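Side-chain contacts in VP5 (Halorubrum pleomorphic virus 2, PDB 6QGI), which is the envelope protein of a haloarchaeal pleomorphic virus and probably drives fusion of the viral membrane with that of its host: residues Glu33-Ala37 / Asp38-Gln42; Glu183-Gly187 / Thr188-Tyr192; Ser244-Ser247 / Thr248-Asn252; Ser361-Gly365 / Gly366-Leu370. All blocks are in the same frame, centred on the assembly; numbering follows the deposited sequence.

Contact 1 of 4, residues Glu33-Ala37 / Asp38-Gln42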
loop_
_atom_site.group_PDB
_atom_site.type_symbol
_atom_site.label_atom_id
_atom_site.label_comp_id
_atom_site.label_asym_id
_atom_site.label_seq_id
_atom_site.Cartn_x
_atom_site.Cartn_y
_atom_site.Cartn_z
ATOM N N GLU A 33 -16.444 23.393 7.391
ATOM C CA GLU A 33 -16.407 24.758 7.905
ATOM C C GLU A 33 -17.303 24.792 9.150
ATOM O O GLU A 33 -18.106 23.876 9.345
ATOM C CB GLU A 33 -16.860 25.752 6.824
ATOM C CG GLU A 33 -15.802 25.984 5.754
ATOM C CD GLU A 33 -16.049 27.097 4.752
ATOM O OE1 GLU A 33 -16.610 28.149 5.136
ATOM O OE2 GLU A 33 -15.649 26.921 3.578
ATOM N N GLY A 34 -17.145 25.803 9.991
ATOM C CA GLY A 34 -17.945 25.927 11.203
ATOM C C GLY A 34 -17.409 25.175 12.401
ATOM O O GLY A 34 -18.097 25.050 13.420
ATOM N N LEU A 35 -16.174 24.681 12.290
ATOM C CA LEU A 35 -15.511 23.947 13.361
ATOM C C LEU A 35 -14.820 24.897 14.343
ATOM O O LEU A 35 -14.553 26.054 13.999
ATOM C CB LEU A 35 -14.466 22.984 12.767
ATOM C CG LEU A 35 -14.953 21.859 11.876
ATOM C CD1 LEU A 35 -13.790 21.143 11.256
ATOM C CD2 LEU A 35 -15.794 20.874 12.656
ATOM N N THR A 36 -14.507 24.405 15.563
ATOM C CA THR A 36 -13.754 25.199 16.541
ATOM C C THR A 36 -12.319 25.292 16.023
ATOM O O THR A 36 -11.920 24.463 15.195
ATOM C CB THR A 36 -13.836 24.632 17.981
ATOM O OG1 THR A 36 -13.273 23.322 18.036
ATOM C CG2 THR A 36 -15.253 24.627 18.549
ATOM N N ALA A 37 -11.562 26.305 16.474
ATOM C CA ALA A 37 -10.174 26.518 16.062
ATOM C C ALA A 37 -9.320 25.241 16.214
ATOM O O ALA A 37 -8.752 24.785 15.227
ATOM C CB ALA A 37 -9.561 27.662 16.856
ATOM N N ASP A 38 -9.305 24.622 17.414
ATOM C CA ASP A 38 -8.524 23.410 17.693
ATOM C C ASP A 38 -8.967 22.206 16.837
ATOM O O ASP A 38 -8.108 21.525 16.269
ATOM C CB ASP A 38 -8.586 23.044 19.189
ATOM C CG ASP A 38 -7.565 21.997 19.598
ATOM O OD1 ASP A 38 -6.353 22.311 19.584
ATOM O OD2 ASP A 38 -7.978 20.863 19.929
ATOM N N ALA A 39 -10.291 21.954 16.750
ATOM C CA ALA A 39 -10.897 20.856 15.983
ATOM C C ALA A 39 -10.501 20.904 14.512
ATOM O O ALA A 39 -10.212 19.852 13.949
ATOM C CB ALA A 39 -12.410 20.887 16.109
ATOM N N LEU A 40 -10.464 22.111 13.894
ATOM C CA LEU A 40 -10.063 22.248 12.488
ATOM C C LEU A 40 -8.600 21.850 12.313
ATOM O O LEU A 40 -8.290 21.090 11.407
ATOM C CB LEU A 40 -10.310 23.667 11.937
ATOM C CG LEU A 40 -9.928 23.894 10.462
ATOM C CD1 LEU A 40 -10.735 23.010 9.531
ATOM C CD2 LEU A 40 -10.067 25.343 10.076
ATOM N N LYS A 41 -7.724 22.321 13.207
ATOM C CA LYS A 41 -6.295 22.017 13.206
ATOM C C LYS A 41 -6.070 20.501 13.344
ATOM O O LYS A 41 -5.219 19.933 12.651
ATOM C CB LYS A 41 -5.591 22.788 14.333
ATOM C CG LYS A 41 -5.660 24.307 14.170
ATOM C CD LYS A 41 -4.651 25.053 15.033
ATOM C CE LYS A 41 -5.222 25.493 16.357
ATOM N NZ LYS A 41 -4.194 26.160 17.193
ATOM N N GLN A 42 -6.880 19.861 14.206
ATOM C CA GLN A 42 -6.892 18.434 14.492
ATOM C C GLN A 42 -7.370 17.643 13.274
ATOM O O GLN A 42 -6.715 16.675 12.876
ATOM C CB GLN A 42 -7.795 18.163 15.711
ATOM C CG GLN A 42 -8.036 16.688 16.007
ATOM C CD GLN A 42 -8.303 16.411 17.461
ATOM O OE1 GLN A 42 -7.500 15.760 18.136
ATOM N NE2 GLN A 42 -9.436 16.879 17.976
#
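Leu35 and Leu40 meet through their CD1 methyls, 4.0 Å from CD1 of Leu35 to CD1 of Leu40, the two side chains crossing at about a right angle. The CB atoms of Leu35 and Ala39 lie 4.4 Å apart and extend this small apolar patch back to the start of the helix. Leu35 thus folds from the loop against the first turn, while Leu40 is buried, with Pro31, His134 and Thr130 of helix 91-133 also packed on it.

Among the polar groups, Thr36 holds its OG1 between its own backbone N and carbonyl carbon (chi1 62°), a rotamer that turns the hydroxyl toward the first turn of the helix. There OG1 comes to 3.2 Å from CB of Ala39. The neighbouring Asp38 sends its carboxylate away from the loop, where OD2 is hydrogen-bonded to the hydroxyl of Tyr215.

The backbone bonds begin the helical ladder. Leu40 N donates a hydrogen bond to Thr36 O (3.1 Å), and this first i to i+4 bond ties the residue before the helix to its opening turn. One step on, Lys41 N reaches Ala37 O at 3.3 Å, a weak bond. The aliphatic part of Lys41 lies alongside the same carbonyl, CG being 3.3 Å from Ala37 O, and the bend at chi3 (-94°) keeps CE beside the same oxygen.

Leu35 O is hydrogen-bonded to His134 NE2, which fixes the incoming loop beside the end of helix 91-133. The whole is a helix N-terminus with Thr36 as N-cap and a hydrophobic staple between Leu35 and Leu40.

Contact 2 of 4, residues Glu183-Gly187 / Thr188-Tyr192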
loop_
_atom_site.group_PDB
_atom_site.type_symbol
_atom_site.label_atom_id
_atom_site.label_comp_id
_atom_site.label_asym_id
_atom_site.label_seq_id
_atom_site.Cartn_x
_atom_site.Cartn_y
_atom_site.Cartn_z
ATOM N N GLU A 183 0.927 24.259 -5.619
ATOM C CA GLU A 183 1.509 25.559 -5.950
ATOM C C GLU A 183 2.180 26.231 -4.755
ATOM O O GLU A 183 1.603 26.285 -3.669
ATOM C CB GLU A 183 0.399 26.473 -6.498
ATOM C CG GLU A 183 0.844 27.814 -7.057
ATOM C CD GLU A 183 -0.266 28.661 -7.656
ATOM O OE1 GLU A 183 -0.075 29.895 -7.744
ATOM O OE2 GLU A 183 -1.317 28.100 -8.046
ATOM N N VAL A 184 3.390 26.774 -4.983
ATOM C CA VAL A 184 4.163 27.554 -4.014
ATOM C C VAL A 184 4.276 28.952 -4.600
ATOM O O VAL A 184 5.003 29.135 -5.578
ATOM C CB VAL A 184 5.556 26.947 -3.674
ATOM C CG1 VAL A 184 6.298 27.805 -2.647
ATOM C CG2 VAL A 184 5.435 25.514 -3.181
ATOM N N ASP A 185 3.521 29.921 -4.046
ATOM C CA ASP A 185 3.533 31.311 -4.512
ATOM C C ASP A 185 4.846 31.986 -4.116
ATOM O O ASP A 185 5.243 31.935 -2.948
ATOM C CB ASP A 185 2.329 32.089 -3.956
ATOM C CG ASP A 185 2.084 33.442 -4.598
ATOM O OD1 ASP A 185 2.780 34.412 -4.228
ATOM O OD2 ASP A 185 1.176 33.539 -5.450
ATOM N N ARG A 186 5.541 32.569 -5.107
ATOM C CA ARG A 186 6.811 33.288 -4.926
ATOM C C ARG A 186 6.668 34.711 -5.509
ATOM O O ARG A 186 7.650 35.332 -5.931
ATOM C CB ARG A 186 7.974 32.510 -5.588
ATOM C CG ARG A 186 8.172 31.093 -5.049
ATOM C CD ARG A 186 9.488 30.478 -5.481
ATOM N NE ARG A 186 10.556 30.708 -4.503
ATOM C CZ ARG A 186 11.623 31.475 -4.713
ATOM N NH1 ARG A 186 11.789 32.095 -5.874
ATOM N NH2 ARG A 186 12.538 31.619 -3.763
ATOM N N GLY A 187 5.427 35.203 -5.508
ATOM C CA GLY A 187 5.043 36.492 -6.068
ATOM C C GLY A 187 4.551 36.305 -7.487
ATOM O O GLY A 187 3.569 35.588 -7.712
ATOM N N THR A 188 5.253 36.925 -8.459
ATOM C CA THR A 188 4.944 36.815 -9.897
ATOM C C THR A 188 5.262 35.388 -10.371
ATOM O O THR A 188 4.485 34.794 -11.123
ATOM C CB THR A 188 5.700 37.882 -10.709
ATOM O OG1 THR A 188 7.063 37.933 -10.281
ATOM C CG2 THR A 188 5.072 39.260 -10.587
ATOM N N GLU A 189 6.396 34.846 -9.895
ATOM C CA GLU A 189 6.869 33.486 -10.146
ATOM C C GLU A 189 6.139 32.542 -9.173
ATOM O O GLU A 189 5.685 32.988 -8.116
ATOM C CB GLU A 189 8.402 33.442 -9.947
ATOM C CG GLU A 189 9.093 32.130 -10.291
ATOM C CD GLU A 189 10.371 31.861 -9.516
ATOM O OE1 GLU A 189 10.358 32.007 -8.272
ATOM O OE2 GLU A 189 11.385 31.486 -10.148
ATOM N N SER A 190 5.988 31.259 -9.542
ATOM C CA SER A 190 5.336 30.244 -8.710
ATOM C C SER A 190 5.878 28.854 -9.023
ATOM O O SER A 190 6.279 28.597 -10.159
ATOM C CB SER A 190 3.822 30.272 -8.901
ATOM O OG SER A 190 3.275 31.505 -8.461
ATOM N N TYR A 191 5.899 27.960 -8.024
ATOM C CA TYR A 191 6.365 26.584 -8.223
ATOM C C TYR A 191 5.177 25.648 -8.258
ATOM O O TYR A 191 4.332 25.711 -7.370
ATOM C CB TYR A 191 7.363 26.144 -7.130
ATOM C CG TYR A 191 8.732 26.792 -7.194
ATOM C CD1 TYR A 191 9.135 27.535 -8.296
ATOM C CD2 TYR A 191 9.643 26.623 -6.152
ATOM C CE1 TYR A 191 10.396 28.121 -8.359
ATOM C CE2 TYR A 191 10.916 27.191 -6.212
ATOM C CZ TYR A 191 11.289 27.938 -7.314
ATOM O OH TYR A 191 12.536 28.509 -7.361
ATOM N N TYR A 192 5.102 24.792 -9.282
ATOM C CA TYR A 192 4.002 23.845 -9.415
ATOM C C TYR A 192 4.535 22.422 -9.307
ATOM O O TYR A 192 5.513 22.079 -9.970
ATOM C CB TYR A 192 3.244 24.070 -10.733
ATOM C CG TYR A 192 2.680 25.469 -10.878
ATOM C CD1 TYR A 192 1.407 25.781 -10.411
ATOM C CD2 TYR A 192 3.412 26.477 -11.501
ATOM C CE1 TYR A 192 0.873 27.059 -10.564
ATOM C CE2 TYR A 192 2.895 27.764 -11.645
ATOM C CZ TYR A 192 1.623 28.050 -11.177
ATOM O OH TYR A 192 1.105 29.315 -11.321
#
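Arg186 and Glu189 form a salt bridge across the end of the hairpin, NH1 of Arg186 lying 2.8 Å from OE1 of Glu189. The carboxylate offers the syn lone pair of OE1, and that oxygen sits in the guanidinium plane at its edge, although the two flat groups are turned 55° apart.

The same arginine also packs on an aromatic ring. Its CD lies over the centre of the Tyr191 ring as a CH-pi contact, 3.6 Å from CD to the centroid. The bend at chi3 (92°) beyond it turns the guanidinium nearly parallel to the ring, with the tyrosine OH over one of its faces. That hydroxyl is itself hydrogen-bonded to Asp202. Farther from the turn, on the same face, CB of Val184 meets CB of Tyr191 at 4.0 Å.

On the other face, Glu183 and Tyr192 run side by side, carboxylate and ring planes 47° apart, OE2 of Glu183 coming to 3.5 Å from CE1 of Tyr192. Glu183 is buried, and its OE2 is hydrogen-bonded to Asn159 ND2.

In the backbone, Val184 N donates to Tyr191 O (2.8 Å) and Tyr191 N to Val184 O (2.9 Å), the two bonds of a hydrogen-bonded antiparallel pair. Arg186 N adds a bond to Glu189 O at 3.0 Å. Asp185 OD1 accepts from Gly187 N, which approaches from above the carboxylate plane, and so makes an Asx turn where the chain reverses; the backbone of Gly187 would jam a CB against the preceding carbonyl O, which suits glycine.

These features describe a tight antiparallel beta hairpin whose strand 176-186 is flanked on its other side by strand 155-159.

Contact 3 of 4, residues Ser244-Ser247 / Thr248-Asn252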
loop_
_atom_site.group_PDB
_atom_site.type_symbol
_atom_site.label_atom_id
_atom_site.label_comp_id
_atom_site.label_asym_id
_atom_site.label_seq_id
_atom_site.Cartn_x
_atom_site.Cartn_y
_atom_site.Cartn_z
ATOM N N SER A 244 9.320 -0.764 -27.014
ATOM C CA SER A 244 10.536 -1.088 -27.768
ATOM C C SER A 244 10.801 -2.595 -27.766
ATOM O O SER A 244 11.237 -3.148 -28.779
ATOM C CB SER A 244 11.740 -0.349 -27.187
ATOM O OG SER A 244 11.485 1.041 -27.065
ATOM N N GLY A 245 10.526 -3.228 -26.627
ATOM C CA GLY A 245 10.701 -4.659 -26.416
ATOM C C GLY A 245 9.717 -5.513 -27.188
ATOM O O GLY A 245 10.109 -6.548 -27.726
ATOM N N ILE A 246 8.437 -5.089 -27.262
ATOM C CA ILE A 246 7.416 -5.833 -28.002
ATOM C C ILE A 246 7.674 -5.670 -29.513
ATOM O O ILE A 246 7.458 -6.628 -30.250
ATOM C CB ILE A 246 5.944 -5.519 -27.574
ATOM C CG1 ILE A 246 4.980 -6.669 -27.952
ATOM C CG2 ILE A 246 5.426 -4.157 -28.069
ATOM C CD1 ILE A 246 5.094 -7.925 -27.128
ATOM N N SER A 247 8.226 -4.508 -29.948
ATOM C CA SER A 247 8.600 -4.254 -31.348
ATOM C C SER A 247 9.737 -5.189 -31.766
ATOM O O SER A 247 9.811 -5.587 -32.931
ATOM C CB SER A 247 9.005 -2.798 -31.549
ATOM O OG SER A 247 9.174 -2.506 -32.928
ATOM N N THR A 248 10.612 -5.541 -30.799
ATOM C CA THR A 248 11.729 -6.469 -30.975
ATOM C C THR A 248 11.161 -7.897 -30.937
ATOM O O THR A 248 11.514 -8.705 -31.791
ATOM C CB THR A 248 12.817 -6.209 -29.910
ATOM O OG1 THR A 248 13.252 -4.851 -30.011
ATOM C CG2 THR A 248 14.019 -7.142 -30.047
ATOM N N TRP A 249 10.258 -8.186 -29.973
ATOM C CA TRP A 249 9.610 -9.490 -29.791
ATOM C C TRP A 249 8.845 -9.913 -31.047
ATOM O O TRP A 249 8.988 -11.055 -31.472
ATOM C CB TRP A 249 8.679 -9.491 -28.561
ATOM C CG TRP A 249 8.152 -10.856 -28.222
ATOM C CD1 TRP A 249 8.756 -11.792 -27.440
ATOM C CD2 TRP A 249 6.936 -11.452 -28.695
ATOM N NE1 TRP A 249 8.005 -12.941 -27.409
ATOM C CE2 TRP A 249 6.868 -12.751 -28.147
ATOM C CE3 TRP A 249 5.891 -11.012 -29.528
ATOM C CZ2 TRP A 249 5.799 -13.617 -28.403
ATOM C CZ3 TRP A 249 4.832 -11.869 -29.779
ATOM C CH2 TRP A 249 4.796 -13.157 -29.226
ATOM N N VAL A 250 8.066 -8.990 -31.647
ATOM C CA VAL A 250 7.287 -9.217 -32.867
ATOM C C VAL A 250 8.245 -9.549 -34.027
ATOM O O VAL A 250 8.014 -10.533 -34.728
ATOM C CB VAL A 250 6.343 -8.019 -33.197
ATOM C CG1 VAL A 250 5.694 -8.173 -34.570
ATOM C CG2 VAL A 250 5.264 -7.857 -32.129
ATOM N N SER A 251 9.341 -8.776 -34.182
ATOM C CA SER A 251 10.349 -8.982 -35.231
ATOM C C SER A 251 11.061 -10.342 -35.119
ATOM O O SER A 251 11.406 -10.924 -36.148
ATOM C CB SER A 251 11.385 -7.865 -35.206
ATOM O OG SER A 251 10.816 -6.638 -35.632
ATOM N N ASN A 252 11.269 -10.844 -33.890
ATOM C CA ASN A 252 11.945 -12.124 -33.657
ATOM C C ASN A 252 11.005 -13.331 -33.830
ATOM O O ASN A 252 11.470 -14.425 -34.163
ATOM C CB ASN A 252 12.564 -12.160 -32.250
ATOM C CG ASN A 252 13.545 -11.051 -31.924
ATOM O OD1 ASN A 252 14.004 -10.288 -32.789
ATOM N ND2 ASN A 252 13.874 -10.926 -30.644
#
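The backbone of Ser244-Ser247 runs without a break into Thr248-Asn252 as one length of helix 225-253. Its i to i+4 ladder includes Trp249 N to Gly245 O at 2.8 Å and Val250 N to Ile246 O at 2.8 Å. One residue earlier, Thr248 N reaches Ser244 O at 3.2 Å.

That carbonyl is gripped twice. Thr248 sets OG1 anti to its carbonyl carbon (chi1 -58°), which swings the hydroxyl back along the helix to donate to Ser244 O at 2.9 Å. The amide and the hydroxyl of Thr248 approach this oxygen from opposite faces of its carbonyl plane.

On the buried side, CD1 of Ile246 lies 4.0 Å from CE3 of Trp249, meeting the indole obliquely, and CG2 of Val250 comes to 3.1 Å from Ile246 O. Trp249 packs on helix 66-86, Val250 on helix 91-133, and Ile246 touches both. The indole NE1 is hydrogen-bonded to Asn472 O.

The chemistry therefore divides the helix surface: the Thr248 hydroxyl is satisfied by a carbonyl of its own helix, Ser244 O, while Ile246, Trp249 and Val250 carry the apolar contacts to the neighbouring helices.

Contact 4 of 4, residues Ser361-Gly365 / Gly366-Leu370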
loop_
_atom_site.group_PDB
_atom_site.type_symbol
_atom_site.label_atom_id
_atom_site.label_comp_id
_atom_site.label_asym_id
_atom_site.label_seq_id
_atom_site.Cartn_x
_atom_site.Cartn_y
_atom_site.Cartn_z
ATOM N N SER A 361 0.302 -0.387 37.205
ATOM C CA SER A 361 0.102 -1.518 38.110
ATOM C C SER A 361 -1.113 -1.329 39.034
ATOM O O SER A 361 -1.909 -2.254 39.167
ATOM C CB SER A 361 1.360 -1.779 38.929
ATOM O OG SER A 361 2.423 -2.195 38.087
ATOM N N GLY A 362 -1.274 -0.132 39.597
ATOM C CA GLY A 362 -2.374 0.193 40.499
ATOM C C GLY A 362 -3.743 0.351 39.859
ATOM O O GLY A 362 -3.914 1.153 38.936
ATOM N N VAL A 363 -4.737 -0.401 40.378
ATOM C CA VAL A 363 -6.138 -0.343 39.937
ATOM C C VAL A 363 -6.903 0.514 40.960
ATOM O O VAL A 363 -7.248 0.023 42.038
ATOM C CB VAL A 363 -6.787 -1.747 39.734
ATOM C CG1 VAL A 363 -8.194 -1.629 39.166
ATOM C CG2 VAL A 363 -5.932 -2.633 38.838
ATOM N N ASP A 364 -7.128 1.801 40.632
ATOM C CA ASP A 364 -7.816 2.754 41.505
ATOM C C ASP A 364 -9.345 2.593 41.404
ATOM O O ASP A 364 -9.974 3.191 40.527
ATOM C CB ASP A 364 -7.383 4.203 41.180
ATOM C CG ASP A 364 -7.584 5.207 42.308
ATOM O OD1 ASP A 364 -8.747 5.411 42.726
ATOM O OD2 ASP A 364 -6.582 5.810 42.750
ATOM N N GLY A 365 -9.908 1.789 42.309
ATOM C CA GLY A 365 -11.339 1.505 42.410
ATOM C C GLY A 365 -12.003 1.018 41.136
ATOM O O GLY A 365 -13.077 1.505 40.767
ATOM N N GLY A 366 -11.351 0.073 40.463
ATOM C CA GLY A 366 -11.837 -0.493 39.209
ATOM C C GLY A 366 -11.279 0.174 37.965
ATOM O O GLY A 366 -11.264 -0.447 36.899
ATOM N N ASN A 367 -10.819 1.439 38.087
ATOM C CA ASN A 367 -10.249 2.214 36.983
ATOM C C ASN A 367 -8.825 1.731 36.636
ATOM O O ASN A 367 -7.854 2.091 37.315
ATOM C CB ASN A 367 -10.243 3.724 37.298
ATOM C CG ASN A 367 -11.486 4.477 36.884
ATOM O OD1 ASN A 367 -11.789 4.622 35.692
ATOM N ND2 ASN A 367 -12.214 5.013 37.857
ATOM N N VAL A 368 -8.715 0.902 35.577
ATOM C CA VAL A 368 -7.430 0.411 35.066
ATOM C C VAL A 368 -6.903 1.474 34.100
ATOM O O VAL A 368 -7.685 2.023 33.331
ATOM C CB VAL A 368 -7.513 -0.995 34.416
ATOM C CG1 VAL A 368 -6.157 -1.420 33.865
ATOM C CG2 VAL A 368 -8.024 -2.033 35.412
ATOM N N THR A 369 -5.595 1.772 34.151
ATOM C CA THR A 369 -4.980 2.794 33.309
ATOM C C THR A 369 -3.880 2.193 32.420
ATOM O O THR A 369 -3.058 1.405 32.892
ATOM C CB THR A 369 -4.463 3.944 34.195
ATOM O OG1 THR A 369 -5.552 4.429 34.987
ATOM C CG2 THR A 369 -3.873 5.101 33.388
ATOM N N LEU A 370 -3.899 2.573 31.122
ATOM C CA LEU A 370 -2.936 2.195 30.080
ATOM C C LEU A 370 -2.072 3.398 29.729
ATOM O O LEU A 370 -2.595 4.509 29.613
ATOM C CB LEU A 370 -3.628 1.656 28.808
ATOM C CG LEU A 370 -4.531 0.419 28.911
ATOM C CD1 LEU A 370 -5.044 0.024 27.541
ATOM C CD2 LEU A 370 -3.821 -0.768 29.556
HETATM O O HOH W 1 -4.169 0.505 36.172
#
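Val363 holds CG1 anti to its backbone N (chi1 -175°), and Val368 does the same with its own CG1 (chi1 178°), which leaves CG2 of Val368 beside its backbone N and facing the other valine. CG1 of Val363 and CG2 of Val368 meet at 3.8 Å, the side chains crossing at a slant. The same methyl of Val363 also lies against the turn, 3.8 Å from CG1 of Val363 to the carbonyl carbon of Gly366.

Between the valines the chain reverses in a type I' beta turn from Asp364 to Asn367. Both central residues, Gly365 and Gly366, have positive phi, and the backbone angles of Gly366 are ones that glycine alone takes easily. Asn367 N closes the turn on Asp364 O at 3.1 Å, arriving from above the carbonyl plane; the return bond, Asp364 N to Asn367 O, is weak. CB of Asn367 lies 3.3 Å from Asp364 O.

Farther from the turn the two arms part, and a water spans them, donating to Gly362 O at 2.9 Å and accepting from Thr369 N at 2.8 Å. Each arm has another strand beside it: Val363 pairs through its backbone with Thr418, and Val368 with His407, while the side chain of Val368 packs on Leu382.

The four contacts are separate local arrangements that follow one another along the chain, and none touches another. Contacts 1, 2 and 3 all belong to the N-terminal part of the envelope protein. Contacts 1 and 2 have centres 28 Å apart. Contact 3 lies on the opposite side of the chain's centre from contact 1, their centres 58 Å apart, yet helix 91-133 links them: Thr130 packs on Leu40 near one end, and Glu91 and Val94 on Val250 near the other. Contact 4 is on the opposite side of the centre from contact 3, 71 Å between centres, but only about 17 Å from contact 1 between nearest atoms. Its strand 367-370 shares a three-stranded sheet with strand 398-399, just beyond the glycosylated Asn396.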